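Endopolygalacturonase (Chondrostereum purpureum, PDB 1K5C) probably hydrolyses the alpha-1,4-galacturonosyl links within polygalacturonate chains of pectin. Local coordinates at residues 155-160 with 174-179; 159-164 with 181-186; 43-48 with 68-73; 3-8 with 18-23; 305-310 with 325-330. One frame throughout, in Å; residues are numbered along the deposited sequence.

Contact 1: 155-160 with 174-179; sequences FDVSAN and DCIAIN. With NAG (2-acetamido-2-deoxy-beta-D-glucopyranose), chain C.
Phe-155 and Val-157 lie against Ile-176 on the buried face shared by strands 155-158 and 176-179. The two strands run parallel, with 4.8 Å between their axes. Val-157 turns CG2 to Ile-176 CD1 at 3.9 Å, and the two side chains meet at a slant. Ile-176 reaches across because CG1 stands anti to its own backbone N (chi1 179°), which also brings CG1 beside Phe-155 CB at 4.1 Å. Phe-186 and Ile-164 close over this group from the next face of the protein. The backbone ladder is regular. Ala-177 N donates a hydrogen bond to Phe-155 O at 2.8 Å, and Val-157 N donates one to Ala-177 O at 2.9 Å. Asn-179 N continues the ladder to Val-157 O. The first rung is more bent: Phe-155 N meets Cys-175 O at an N-H...O angle of 142°, with the donor tilted from the carbonyl plane.

The other face is looser and more polar. Asp-156 OD1 only brushes Ala-177 CB at 3.6 Å. Ser-158 OG sits 3.6 Å from Asn-179 CB and makes no direct polar bond to that side chain. A water joins them instead: it lies 3.0 Å from Ser-158 OG and donates a longer bond to Asn-179 OD1. Beside this face, Asp-174 forms a salt bridge with Lys-228, a residue that binds galacturonate, and Asp-173 is another such residue. In-register parallel strands from successive turns, with an apolar interior and a polar substrate side, are characteristic of the right-handed parallel beta-helix of family 28.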
# COMPACT_ATOMS: atom_id res chain seq x y z
N PHE A 155 1.66 -0.92 2.25
CA PHE A 155 2.49 0.10 1.59
C PHE A 155 1.60 1.30 1.27
O PHE A 155 0.58 1.14 0.59
CB PHE A 155 3.06 -0.42 0.25
CG PHE A 155 3.87 -1.68 0.40
CD1 PHE A 155 5.25 -1.62 0.68
CD2 PHE A 155 3.28 -2.95 0.27
CE1 PHE A 155 5.98 -2.79 0.82
CE2 PHE A 155 4.01 -4.10 0.41
CZ PHE A 155 5.36 -4.05 0.72
N ASP A 156 2.01 2.48 1.74
CA ASP A 156 1.38 3.76 1.36
C ASP A 156 2.36 4.51 0.49
O ASP A 156 3.48 4.80 0.92
CB ASP A 156 1.04 4.58 2.62
CG ASP A 156 -0.04 3.96 3.48
OD1 ASP A 156 -1.06 3.50 2.82
OD2 ASP A 156 0.03 3.92 4.69
N VAL A 157 1.96 4.77 -0.76
CA VAL A 157 2.88 5.33 -1.74
C VAL A 157 2.45 6.72 -2.17
O VAL A 157 1.36 6.90 -2.71
CB VAL A 157 2.98 4.40 -2.99
CG1 VAL A 157 3.98 4.98 -3.99
CG2 VAL A 157 3.37 2.98 -2.56
N SER A 158 3.36 7.68 -1.97
CA SER A 158 3.26 9.07 -2.51
C SER A 158 4.61 9.35 -3.15
O SER A 158 5.52 9.85 -2.47
CB SER A 158 2.86 10.08 -1.46
OG SER A 158 1.51 9.87 -1.02
N ALA A 159 4.75 8.97 -4.40
CA ALA A 159 6.11 8.94 -4.99
C ALA A 159 5.96 8.63 -6.47
O ALA A 159 5.02 7.99 -6.92
CB ALA A 159 6.90 7.78 -4.35
N ASN A 160 7.00 9.05 -7.22
CA ASN A 160 7.15 8.65 -8.62
C ASN A 160 8.08 7.46 -8.76
O ASN A 160 9.01 7.28 -7.96
CB ASN A 160 7.70 9.83 -9.44
CG ASN A 160 6.82 11.06 -9.33
OD1 ASN A 160 5.61 10.99 -9.44
ND2 ASN A 160 7.47 12.19 -9.17
N ASP A 174 -5.72 -1.52 3.48
CA ASP A 174 -5.22 -1.65 2.10
C ASP A 174 -3.91 -2.42 2.10
O ASP A 174 -3.00 -2.15 2.86
CB ASP A 174 -5.04 -0.26 1.50
CG ASP A 174 -6.37 0.44 1.25
OD1 ASP A 174 -7.32 -0.27 0.92
OD2 ASP A 174 -6.39 1.68 1.30
N CYS A 175 -3.79 -3.34 1.14
CA CYS A 175 -2.51 -4.02 0.90
C CYS A 175 -1.45 -3.00 0.45
O CYS A 175 -0.34 -2.92 0.96
CB CYS A 175 -2.79 -5.13 -0.11
SG CYS A 175 -1.36 -6.15 -0.46
N ILE A 176 -1.89 -2.20 -0.52
CA ILE A 176 -1.20 -0.99 -0.98
C ILE A 176 -2.27 0.08 -1.13
O ILE A 176 -3.39 -0.23 -1.55
CB ILE A 176 -0.42 -1.20 -2.32
CG1 ILE A 176 0.27 0.09 -2.76
CG2 ILE A 176 -1.30 -1.81 -3.42
CD1 ILE A 176 1.30 -0.11 -3.87
N ALA A 177 -1.87 1.32 -0.81
CA ALA A 177 -2.67 2.49 -1.16
C ALA A 177 -1.73 3.44 -1.92
O ALA A 177 -0.74 3.92 -1.36
CB ALA A 177 -3.26 3.19 0.05
N ILE A 178 -2.05 3.67 -3.20
CA ILE A 178 -1.28 4.58 -4.02
C ILE A 178 -2.00 5.92 -3.95
O ILE A 178 -3.10 6.09 -4.47
CB ILE A 178 -1.19 4.08 -5.47
CG1 ILE A 178 -0.51 2.69 -5.54
CG2 ILE A 178 -0.44 5.12 -6.30
CD1 ILE A 178 -0.60 2.03 -6.89
N ASN A 179 -1.36 6.89 -3.26
CA ASN A 179 -2.01 8.14 -2.93
C ASN A 179 -1.60 9.34 -3.79
O ASN A 179 -2.33 10.32 -3.85
CB ASN A 179 -1.76 8.45 -1.44
CG ASN A 179 -2.42 7.41 -0.54
OD1 ASN A 179 -1.80 6.96 0.46
ND2 ASN A 179 -3.60 7.02 -0.89
C1 NAG C . 10.75 10.03 -11.99
C2 NAG C . 11.36 9.73 -13.44
C3 NAG C . 11.42 11.13 -14.16
C4 NAG C . 10.05 11.77 -14.25
C5 NAG C . 9.52 11.94 -12.75
C6 NAG C . 8.06 12.34 -12.91
C7 NAG C . 13.15 8.06 -13.37
C8 NAG C . 14.53 7.75 -13.10
N2 NAG C . 12.74 9.32 -13.23
O3 NAG C . 11.99 10.95 -15.48
O4 NAG C . 10.10 13.16 -14.70
O5 NAG C . 9.43 10.54 -12.28
O6 NAG C . 7.47 11.07 -13.12
O7 NAG C . 12.38 7.24 -13.74
O HOH W 1 1.23 7.96 1.28

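Contact 2: 159-164 with 181-186. With NAG (2-acetamido-2-deoxy-beta-D-glucopyranose), chain C.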
# COMPACT_ATOMS: atom_id res chain seq x y z
N ALA A 159 4.75 8.97 -4.40
CA ALA A 159 6.11 8.94 -4.99
C ALA A 159 5.96 8.63 -6.47
O ALA A 159 5.02 7.99 -6.92
CB ALA A 159 6.90 7.78 -4.35
N ASN A 160 7.00 9.05 -7.22
CA ASN A 160 7.15 8.65 -8.62
C ASN A 160 8.08 7.46 -8.76
O ASN A 160 9.01 7.28 -7.96
CB ASN A 160 7.70 9.83 -9.44
CG ASN A 160 6.82 11.06 -9.33
OD1 ASN A 160 5.61 10.99 -9.44
ND2 ASN A 160 7.47 12.19 -9.17
N ASN A 161 7.92 6.69 -9.85
CA ASN A 161 8.96 5.76 -10.25
C ASN A 161 9.25 4.68 -9.21
O ASN A 161 10.38 4.42 -8.84
CB ASN A 161 10.28 6.53 -10.58
CG ASN A 161 10.02 7.64 -11.57
OD1 ASN A 161 9.33 7.48 -12.59
ND2 ASN A 161 10.64 8.79 -11.27
N VAL A 162 8.17 4.03 -8.77
CA VAL A 162 8.23 2.97 -7.75
C VAL A 162 7.79 1.64 -8.32
O VAL A 162 6.79 1.57 -9.06
CB VAL A 162 7.29 3.37 -6.58
CG1 VAL A 162 7.07 2.19 -5.62
CG2 VAL A 162 7.86 4.56 -5.84
N THR A 163 8.50 0.57 -7.94
CA THR A 163 8.07 -0.78 -8.21
C THR A 163 8.04 -1.55 -6.89
O THR A 163 9.04 -1.52 -6.16
CB THR A 163 9.04 -1.49 -9.19
OG1 THR A 163 8.97 -0.74 -10.40
CG2 THR A 163 8.65 -2.97 -9.42
N ILE A 164 6.92 -2.21 -6.60
CA ILE A 164 6.77 -3.06 -5.44
C ILE A 164 6.39 -4.44 -5.97
O ILE A 164 5.34 -4.56 -6.65
CB ILE A 164 5.70 -2.50 -4.46
CG1 ILE A 164 6.21 -1.15 -3.91
CG2 ILE A 164 5.38 -3.51 -3.37
CD1 ILE A 164 5.14 -0.33 -3.21
N GLY A 181 1.43 10.25 -7.30
CA GLY A 181 2.62 9.94 -8.06
C GLY A 181 2.34 9.29 -9.42
O GLY A 181 1.24 8.87 -9.75
N ASN A 182 3.42 9.29 -10.20
CA ASN A 182 3.43 8.77 -11.56
C ASN A 182 4.38 7.59 -11.67
O ASN A 182 5.46 7.61 -11.10
CB ASN A 182 3.93 9.87 -12.54
CG ASN A 182 3.90 9.40 -13.99
OD1 ASN A 182 2.80 9.18 -14.54
ND2 ASN A 182 5.05 9.21 -14.61
N ASN A 183 3.97 6.58 -12.48
CA ASN A 183 4.83 5.46 -12.88
C ASN A 183 5.08 4.55 -11.66
O ASN A 183 6.19 4.51 -11.11
CB ASN A 183 6.15 5.95 -13.50
CG ASN A 183 7.03 4.75 -13.87
OD1 ASN A 183 6.55 3.63 -14.13
ND2 ASN A 183 8.34 5.00 -13.86
N ILE A 184 4.04 3.88 -11.29
CA ILE A 184 4.02 3.00 -10.12
C ILE A 184 3.55 1.61 -10.56
O ILE A 184 2.49 1.50 -11.17
CB ILE A 184 3.13 3.59 -8.99
CG1 ILE A 184 3.66 4.97 -8.56
CG2 ILE A 184 3.07 2.60 -7.80
CD1 ILE A 184 2.62 5.82 -7.93
N ARG A 185 4.35 0.61 -10.21
CA ARG A 185 4.10 -0.77 -10.62
C ARG A 185 3.99 -1.64 -9.36
O ARG A 185 4.88 -1.58 -8.51
CB ARG A 185 5.21 -1.27 -11.53
CG ARG A 185 4.97 -2.68 -12.05
CD ARG A 185 6.15 -3.06 -12.94
NE ARG A 185 5.66 -2.81 -14.19
CZ ARG A 185 5.14 -3.47 -15.22
NH1 ARG A 185 4.91 -4.73 -15.40
NH2 ARG A 185 4.88 -2.51 -16.05
N PHE A 186 2.90 -2.39 -9.25
CA PHE A 186 2.64 -3.29 -8.11
C PHE A 186 2.46 -4.69 -8.77
O PHE A 186 1.40 -4.92 -9.38
CB PHE A 186 1.43 -2.83 -7.35
CG PHE A 186 1.13 -3.60 -6.07
CD1 PHE A 186 1.93 -3.37 -4.94
CD2 PHE A 186 0.08 -4.50 -5.99
CE1 PHE A 186 1.64 -4.06 -3.74
CE2 PHE A 186 -0.20 -5.18 -4.80
CZ PHE A 186 0.57 -4.95 -3.68
C1 NAG C . 10.75 10.03 -11.99
C2 NAG C . 11.36 9.73 -13.44
C3 NAG C . 11.42 11.13 -14.16
C4 NAG C . 10.05 11.77 -14.25
C5 NAG C . 9.52 11.94 -12.75
C6 NAG C . 8.06 12.34 -12.91
C7 NAG C . 13.15 8.06 -13.37
C8 NAG C . 14.53 7.75 -13.10
N2 NAG C . 12.74 9.32 -13.23
O3 NAG C . 11.99 10.95 -15.48
O4 NAG C . 10.10 13.16 -14.70
O5 NAG C . 9.43 10.54 -12.28
O6 NAG C . 7.47 11.07 -13.12
O7 NAG C . 12.38 7.24 -13.74
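The amides of Asn-161 and Asn-183 meet with their planes 67° apart, and the Phe-186 ring has Ile-164 CG2 at a slant, 3.8 Å from CD1. Both pairs belong to neighbouring turns of the parallel beta-helix, where strands 162-164 and 184-186 run almost exactly parallel. Arg-185 N donates to Val-162 O, and Ile-164 N to Arg-185 O. Val-162 and Ile-184 face the interior with Ile-164 and Phe-186, while Thr-163 and Arg-185 lie alongside each other on the outer face. There Thr-163 OG1 is hydrogen-bonded to His-130, and Arg-185 forms a salt bridge with Glu-187.

Before strand 184-186 the chain turns a corner at Asn-182 and Asn-183, and side-chain amides join the ladder. Asn-160 OD1 accepts a hydrogen bond from Asn-182 N on a lone pair in its carbonyl plane, at 2.9 Å. CG of Asn-160 stands beside its backbone N (chi1 -57°), which swings OD1 across to the other turn. Gly-181 CA makes a CA-H...O contact with Ala-159 O at 3.3 Å.

Asn-161 carries the N-linked sugar, with ND2 bonded to NAG C1. In the conformer given, its amide oxygen is also held: Asn-183 ND2 donates to an in-plane lone pair of Asn-161 OD1 at 3.0 Å, with an N-H...O angle of 160°.

Contact 3: 43-48 with 68-73; sequences VTMAGD and INFVGA
Phe-70 sets CG anti to its backbone N (chi1 -170°), and Met-45 places CG beside its own N (chi1 -74°). These torsions direct the ring and the thioether to the same interior side of the strands. Met-45 CG comes to 3.6 Å from Phe-70 CZ. The extended chi2 carries SD to the edge of the ring, 5.0 Å from its centroid and 79° off the normal, and the bend at chi3 turns only CE. This is a Met-aromatic contact made at the ring edge. Val-43 CG1 touches Phe-70 CE2 at 3.7 Å. Val-43 O lies over one face of the ring, offset toward its rim.

That same oxygen accepts a nearly straight bond from Val-71 N at 2.8 Å. Val-71 O in turn accepts from Met-45 N at 2.9 Å, and Val-43 N donates to Asn-69 O. On the outward face Thr-44 and Val-71 lie side by side, with Thr-44 OG1 3.9 Å from Val-71 CB. Farther on, Ala-73 CB rests 3.6 Å from Met-45 O.

Tyr-109, Phe-112 and Phe-77 extend the aromatic cluster round Phe-70. Apolar and aromatic side chains piled inward from successive parallel strands are characteristic of the beta-helix core, here near its N-terminal end.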
# COMPACT_ATOMS: atom_id res chain seq x y z
N VAL A 43 23.38 -1.62 2.52
CA VAL A 43 23.04 -1.75 3.94
C VAL A 43 22.50 -3.15 4.10
O VAL A 43 21.50 -3.51 3.47
CB VAL A 43 21.99 -0.73 4.32
CG1 VAL A 43 21.60 -0.89 5.80
CG2 VAL A 43 22.47 0.71 4.01
N THR A 44 23.17 -3.98 4.93
CA THR A 44 22.79 -5.36 5.13
C THR A 44 22.34 -5.56 6.55
O THR A 44 23.09 -5.23 7.49
CB THR A 44 23.99 -6.31 4.85
OG1 THR A 44 24.45 -6.07 3.49
CG2 THR A 44 23.61 -7.78 4.97
N MET A 45 21.13 -6.10 6.73
CA MET A 45 20.66 -6.42 8.07
C MET A 45 21.24 -7.73 8.55
O MET A 45 21.24 -8.74 7.81
CB MET A 45 19.13 -6.60 8.09
CG MET A 45 18.34 -5.40 8.00
SD MET A 45 16.60 -5.63 8.29
CE MET A 45 16.24 -5.42 10.05
N ALA A 46 21.71 -7.72 9.79
CA ALA A 46 22.34 -8.92 10.40
C ALA A 46 21.59 -9.35 11.64
O ALA A 46 22.02 -10.33 12.28
CB ALA A 46 23.80 -8.63 10.76
N GLY A 47 20.51 -8.69 12.00
CA GLY A 47 19.67 -9.08 13.14
C GLY A 47 18.32 -8.37 13.03
O GLY A 47 18.10 -7.57 12.14
N ASP A 48 17.43 -8.76 13.96
CA ASP A 48 16.10 -8.16 14.01
C ASP A 48 16.13 -6.90 14.88
O ASP A 48 16.86 -6.83 15.90
CB ASP A 48 15.13 -9.15 14.61
CG ASP A 48 14.95 -10.44 13.80
OD1 ASP A 48 15.25 -10.44 12.58
OD2 ASP A 48 14.45 -11.41 14.41
N ILE A 68 20.46 3.21 -2.95
CA ILE A 68 20.77 2.30 -1.84
C ILE A 68 20.44 0.86 -2.23
O ILE A 68 19.43 0.59 -2.87
CB ILE A 68 19.95 2.75 -0.60
CG1 ILE A 68 20.22 4.23 -0.24
CG2 ILE A 68 20.16 1.80 0.59
CD1 ILE A 68 21.72 4.54 -0.15
N ASN A 69 21.30 -0.05 -1.76
CA ASN A 69 21.07 -1.49 -1.94
C ASN A 69 20.85 -2.06 -0.53
O ASN A 69 21.80 -2.24 0.22
CB ASN A 69 22.31 -2.09 -2.60
CG ASN A 69 22.23 -3.57 -2.77
OD1 ASN A 69 21.14 -4.11 -2.96
ND2 ASN A 69 23.34 -4.27 -2.72
N PHE A 70 19.57 -2.29 -0.17
CA PHE A 70 19.24 -2.76 1.16
C PHE A 70 18.97 -4.23 1.12
O PHE A 70 18.04 -4.68 0.43
CB PHE A 70 18.04 -1.96 1.74
CG PHE A 70 17.78 -2.23 3.19
CD1 PHE A 70 17.11 -3.38 3.62
CD2 PHE A 70 18.19 -1.28 4.15
CE1 PHE A 70 16.86 -3.61 4.94
CE2 PHE A 70 17.96 -1.51 5.49
CZ PHE A 70 17.32 -2.69 5.89
N VAL A 71 19.79 -5.01 1.85
CA VAL A 71 19.78 -6.45 1.82
C VAL A 71 19.27 -6.91 3.17
O VAL A 71 19.99 -6.87 4.18
CB VAL A 71 21.22 -6.98 1.52
CG1 VAL A 71 21.23 -8.53 1.59
CG2 VAL A 71 21.72 -6.44 0.19
N GLY A 72 18.02 -7.36 3.21
CA GLY A 72 17.37 -7.65 4.50
C GLY A 72 17.76 -8.95 5.13
O GLY A 72 17.64 -9.10 6.36
N ALA A 73 18.17 -9.95 4.30
CA ALA A 73 18.57 -11.27 4.82
C ALA A 73 17.45 -11.85 5.73
O ALA A 73 17.73 -12.58 6.68
CB ALA A 73 19.94 -11.21 5.49

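Contact 4: 3-8 with 18-23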
# COMPACT_ATOMS: atom_id res chain seq x y z
N CYS A 3 31.25 1.11 10.65
CA CYS A 3 30.21 0.86 9.64
C CYS A 3 29.23 -0.19 10.09
O CYS A 3 28.42 -0.66 9.27
CB CYS A 3 30.85 0.54 8.28
SG CYS A 3 31.82 1.95 7.62
N THR A 4 29.22 -0.54 11.36
CA THR A 4 28.22 -1.45 11.93
C THR A 4 27.38 -0.64 12.89
O THR A 4 27.88 -0.02 13.81
CB THR A 4 28.87 -2.60 12.71
OG1 THR A 4 29.67 -3.31 11.76
CG2 THR A 4 27.88 -3.63 13.26
N VAL A 5 26.09 -0.68 12.68
CA VAL A 5 25.12 0.04 13.51
C VAL A 5 24.59 -0.90 14.57
O VAL A 5 23.97 -1.92 14.24
CB VAL A 5 23.98 0.59 12.64
CG1 VAL A 5 22.92 1.27 13.51
CG2 VAL A 5 24.58 1.54 11.62
N LYS A 6 24.86 -0.54 15.82
CA LYS A 6 24.49 -1.37 16.94
C LYS A 6 23.48 -0.69 17.87
O LYS A 6 23.06 -1.32 18.86
CB LYS A 6 25.79 -1.72 17.78
CG LYS A 6 26.84 -2.42 16.85
CD LYS A 6 27.89 -3.02 17.74
CE LYS A 6 28.88 -3.94 17.01
NZ LYS A 6 30.23 -3.87 17.63
N SER A 7 23.09 0.52 17.58
CA SER A 7 22.23 1.34 18.43
C SER A 7 21.72 2.53 17.63
O SER A 7 22.25 2.77 16.54
CB SER A 7 23.02 1.93 19.65
OG SER A 7 23.90 2.93 19.13
N VAL A 8 20.72 3.22 18.19
CA VAL A 8 20.21 4.41 17.51
C VAL A 8 21.34 5.41 17.42
O VAL A 8 21.41 6.13 16.43
CB VAL A 8 18.95 4.99 18.17
CG1 VAL A 8 17.82 3.95 18.14
CG2 VAL A 8 19.10 5.48 19.58
N SER A 18 30.57 2.49 2.42
CA SER A 18 29.82 1.94 1.29
C SER A 18 29.19 0.58 1.63
O SER A 18 28.33 0.09 0.85
CB SER A 18 30.70 1.74 0.04
OG SER A 18 31.71 0.78 0.31
N ALA A 19 29.57 -0.02 2.77
CA ALA A 19 28.99 -1.29 3.22
C ALA A 19 28.65 -1.08 4.68
O ALA A 19 29.54 -0.99 5.55
CB ALA A 19 29.96 -2.44 3.05
N VAL A 20 27.37 -0.99 5.00
CA VAL A 20 26.87 -0.78 6.36
C VAL A 20 26.24 -2.09 6.84
O VAL A 20 25.48 -2.69 6.05
CB VAL A 20 25.83 0.35 6.38
CG1 VAL A 20 25.17 0.51 7.76
CG2 VAL A 20 26.50 1.66 5.97
N THR A 21 26.54 -2.52 8.04
CA THR A 21 25.87 -3.64 8.65
C THR A 21 24.94 -3.14 9.74
O THR A 21 25.40 -2.43 10.62
CB THR A 21 26.90 -4.62 9.26
OG1 THR A 21 27.78 -5.03 8.21
CG2 THR A 21 26.18 -5.85 9.80
N LEU A 22 23.68 -3.50 9.62
CA LEU A 22 22.68 -3.08 10.60
C LEU A 22 22.47 -4.30 11.50
O LEU A 22 21.82 -5.27 11.11
CB LEU A 22 21.43 -2.60 9.82
CG LEU A 22 20.25 -2.18 10.67
CD1 LEU A 22 20.62 -1.02 11.56
CD2 LEU A 22 19.17 -1.79 9.61
N ASN A 23 23.06 -4.25 12.71
CA ASN A 23 22.87 -5.34 13.65
C ASN A 23 21.46 -5.29 14.29
O ASN A 23 20.72 -4.32 14.14
CB ASN A 23 23.96 -5.32 14.71
CG ASN A 23 25.28 -5.94 14.31
OD1 ASN A 23 25.44 -6.27 13.18
ND2 ASN A 23 26.21 -6.15 15.27
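Val-5, Cys-3 and Asn-23 have the most surface buried where segments 3-8 and 18-23 meet. Val-5 is the inward-facing one. Its CG1 is anti to the backbone N (chi1 176°) and meets Leu-22 CD1 at 3.8 Å. The other branch, CG2, reaches Val-20 CG1 at 4.0 Å, so one valine touches two residues of the opposite strand. Ile-14 and Phe-25 also pack on it. Its backbone is held from both ends: Val-5 N donates to Thr-21 O at 2.8 Å, in a nearly straight bond, and Val-5 O accepts from Asn-23 N at 2.9 Å.

Cys-3 is the first modelled residue. Its carbonyl O accepts a hydrogen bond from Thr-21 N, and its CB lies 3.4 Å from Ala-19 O. The sulfur forms a disulfide with Cys-17, immediately before segment 18-23, and so ties the start of the chain to the strand it pairs with.

Asn-23 closes the other end. Its side chain passes along the outer side of the strands, where Thr-4 CG2 leans on the amide and sits 3.6 Å from Asn-23 OD1. Lys-6 runs alongside, bringing CE to 3.9 Å from Asn-23 ND2. Between these ends, Thr-4 and Thr-21 stand next to each other and point the same way, with Thr-4 OG1 4.0 Å from Thr-21 CB.

Strand 4-5 is the first of the parallel strands at the N-terminal end of the beta-helix. Its backbone ladder is short, and the Cys-3 to Cys-17 disulfide adds a covalent tie to the three backbone bonds.

Contact 5: 305-310 with 325-330; sequences GNWNWS and DKAKIT
The last pairing of the parallel beta-helix joins strand 306-309 to strand 328-330, near the C-terminus. Two tryptophans, Ala-327 and Ile-329 pack together on its inward side. Ala-327 CB lies over one face of the Trp-307 indole in a CH-pi contact, 3.7 Å from the centroid of the five-membered ring. Ile-329 CG2 does the same to Trp-309, at 3.9 Å and 26° off the normal. The two branches of Ile-329 part company: CG2, anti to its backbone N, goes to Trp-309, while CG1 turns to Trp-307 CE3 at 3.8 Å. Both indole N-H groups are used, Trp-307 NE1 by Ser-304 O and Trp-309 NE1 by Val-278 O.

The backbone ladder starts at Gly-305 O, which accepts from Lys-328 N at 2.9 Å. It continues with Trp-307 N to Lys-328 O, Thr-330 N to Trp-307 O and Trp-309 N to Thr-330 O.

On the outer face the chain of Lys-328 bends at its end so that NZ donates to Asn-306 OD1 at 2.7 Å. At the corner, Asn-308 OD1 accepts from Ser-310 N at 3.0 Å, forming an Asx turn, and, in the conformer given, also from Ser-310 OG.

The inner face therefore works through flat aromatic surfaces with their N-H groups satisfied. The outer face pairs a probably charged amine with a neutral amide, a polar link suited to an exposed surface.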
# COMPACT_ATOMS: atom_id res chain seq x y z
N GLY A 305 -12.85 8.52 -20.81
CA GLY A 305 -12.03 7.59 -21.58
C GLY A 305 -12.81 6.33 -21.98
O GLY A 305 -13.96 6.11 -21.63
N ASN A 306 -12.08 5.52 -22.78
CA ASN A 306 -12.60 4.21 -23.24
C ASN A 306 -11.96 3.17 -22.35
O ASN A 306 -10.80 2.78 -22.55
CB ASN A 306 -12.22 3.99 -24.69
CG ASN A 306 -12.92 5.03 -25.58
OD1 ASN A 306 -14.15 5.13 -25.54
ND2 ASN A 306 -12.15 5.80 -26.30
N TRP A 307 -12.72 2.77 -21.33
CA TRP A 307 -12.21 1.82 -20.31
C TRP A 307 -12.41 0.43 -20.87
O TRP A 307 -13.55 -0.09 -20.96
CB TRP A 307 -13.00 2.01 -19.02
CG TRP A 307 -12.77 3.33 -18.33
CD1 TRP A 307 -12.20 4.47 -18.83
CD2 TRP A 307 -13.13 3.60 -16.96
NE1 TRP A 307 -12.16 5.46 -17.80
CE2 TRP A 307 -12.76 4.95 -16.67
CE3 TRP A 307 -13.75 2.85 -15.93
CZ2 TRP A 307 -12.99 5.52 -15.42
CZ3 TRP A 307 -13.98 3.44 -14.69
CH2 TRP A 307 -13.60 4.77 -14.44
N ASN A 308 -11.28 -0.17 -21.28
CA ASN A 308 -11.33 -1.54 -21.86
C ASN A 308 -11.22 -2.52 -20.67
O ASN A 308 -10.13 -2.61 -20.09
CB ASN A 308 -10.14 -1.70 -22.82
CG ASN A 308 -10.19 -3.06 -23.53
OD1 ASN A 308 -10.81 -4.01 -23.03
ND2 ASN A 308 -9.57 -3.12 -24.68
N TRP A 309 -12.34 -3.15 -20.33
CA TRP A 309 -12.39 -4.09 -19.22
C TRP A 309 -12.57 -5.52 -19.74
O TRP A 309 -13.05 -6.42 -19.06
CB TRP A 309 -13.55 -3.73 -18.27
CG TRP A 309 -13.22 -2.52 -17.44
CD1 TRP A 309 -12.28 -1.53 -17.64
CD2 TRP A 309 -13.88 -2.20 -16.18
NE1 TRP A 309 -12.31 -0.61 -16.58
CE2 TRP A 309 -13.28 -1.01 -15.69
CE3 TRP A 309 -14.90 -2.81 -15.45
CZ2 TRP A 309 -13.71 -0.44 -14.46
CZ3 TRP A 309 -15.31 -2.24 -14.25
CH2 TRP A 309 -14.71 -1.06 -13.77
N SER A 310 -12.05 -5.77 -20.98
CA SER A 310 -12.29 -7.06 -21.63
C SER A 310 -11.77 -8.21 -20.86
O SER A 310 -12.34 -9.31 -20.97
CB SER A 310 -11.64 -7.01 -23.03
OG SER A 310 -10.22 -6.73 -22.92
N ASP A 325 -20.27 8.20 -15.87
CA ASP A 325 -20.13 9.57 -16.36
C ASP A 325 -19.76 9.55 -17.84
O ASP A 325 -20.46 8.91 -18.63
CB ASP A 325 -19.26 10.40 -15.45
CG ASP A 325 -19.18 11.86 -15.87
OD1 ASP A 325 -20.26 12.47 -15.99
OD2 ASP A 325 -18.06 12.37 -16.09
N LYS A 326 -18.69 10.21 -18.24
CA LYS A 326 -18.33 10.27 -19.67
C LYS A 326 -17.59 9.03 -20.13
O LYS A 326 -17.42 8.83 -21.36
CB LYS A 326 -17.44 11.50 -19.93
CG LYS A 326 -18.17 12.84 -19.73
CD LYS A 326 -17.21 14.00 -19.76
CE LYS A 326 -16.45 14.27 -18.46
NZ LYS A 326 -17.38 14.71 -17.38
N ALA A 327 -17.09 8.21 -19.20
CA ALA A 327 -16.31 7.03 -19.59
C ALA A 327 -17.24 5.97 -20.17
O ALA A 327 -18.41 5.82 -19.75
CB ALA A 327 -15.57 6.46 -18.39
N LYS A 328 -16.68 5.25 -21.14
CA LYS A 328 -17.40 4.10 -21.74
C LYS A 328 -16.70 2.84 -21.32
O LYS A 328 -15.50 2.68 -21.65
CB LYS A 328 -17.40 4.22 -23.28
CG LYS A 328 -18.18 5.44 -23.79
CD LYS A 328 -18.10 5.49 -25.31
CE LYS A 328 -17.00 6.37 -25.88
NZ LYS A 328 -16.30 5.74 -27.07
N ILE A 329 -17.37 1.95 -20.56
CA ILE A 329 -16.75 0.71 -20.12
C ILE A 329 -17.15 -0.42 -21.05
O ILE A 329 -18.36 -0.67 -21.27
CB ILE A 329 -17.13 0.39 -18.65
CG1 ILE A 329 -16.80 1.55 -17.72
CG2 ILE A 329 -16.48 -0.92 -18.26
CD1 ILE A 329 -17.21 1.40 -16.28
N THR A 330 -16.19 -1.09 -21.67
CA THR A 330 -16.38 -2.24 -22.58
C THR A 330 -15.91 -3.48 -21.84
O THR A 330 -14.74 -3.57 -21.47
CB THR A 330 -15.49 -2.06 -23.84
OG1 THR A 330 -15.89 -0.92 -24.57
CG2 THR A 330 -15.62 -3.22 -24.80
O HOH W 2 -14.57 10.15 -22.33

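All five contacts pair parallel strands of one beta-helix. Contact 1 is the buried one, and its centre is about 4 Å from the centre of the chain. Contacts 2 to 5 are partly buried, with exposed residues in 3, 4 and 5. Contact 2 continues the same turns round to another face; it shares Ala-159 and Asn-160 with contact 1, and Ile-178 packs on Ile-184. Contact 1 borders galacturonate-binding residues, whereas contact 2 carries a glycan. Contacts 3 and 4 are neighbours near the N-terminal end, linked where Thr-44 and Ala-46 meet Leu-22. Contact 5 lies near the C-terminus, its centre about 44 Å from that of contact 3. Aliphatic packing dominates inside contacts 1 and 4, aromatic rings contribute in 2, 3 and 5.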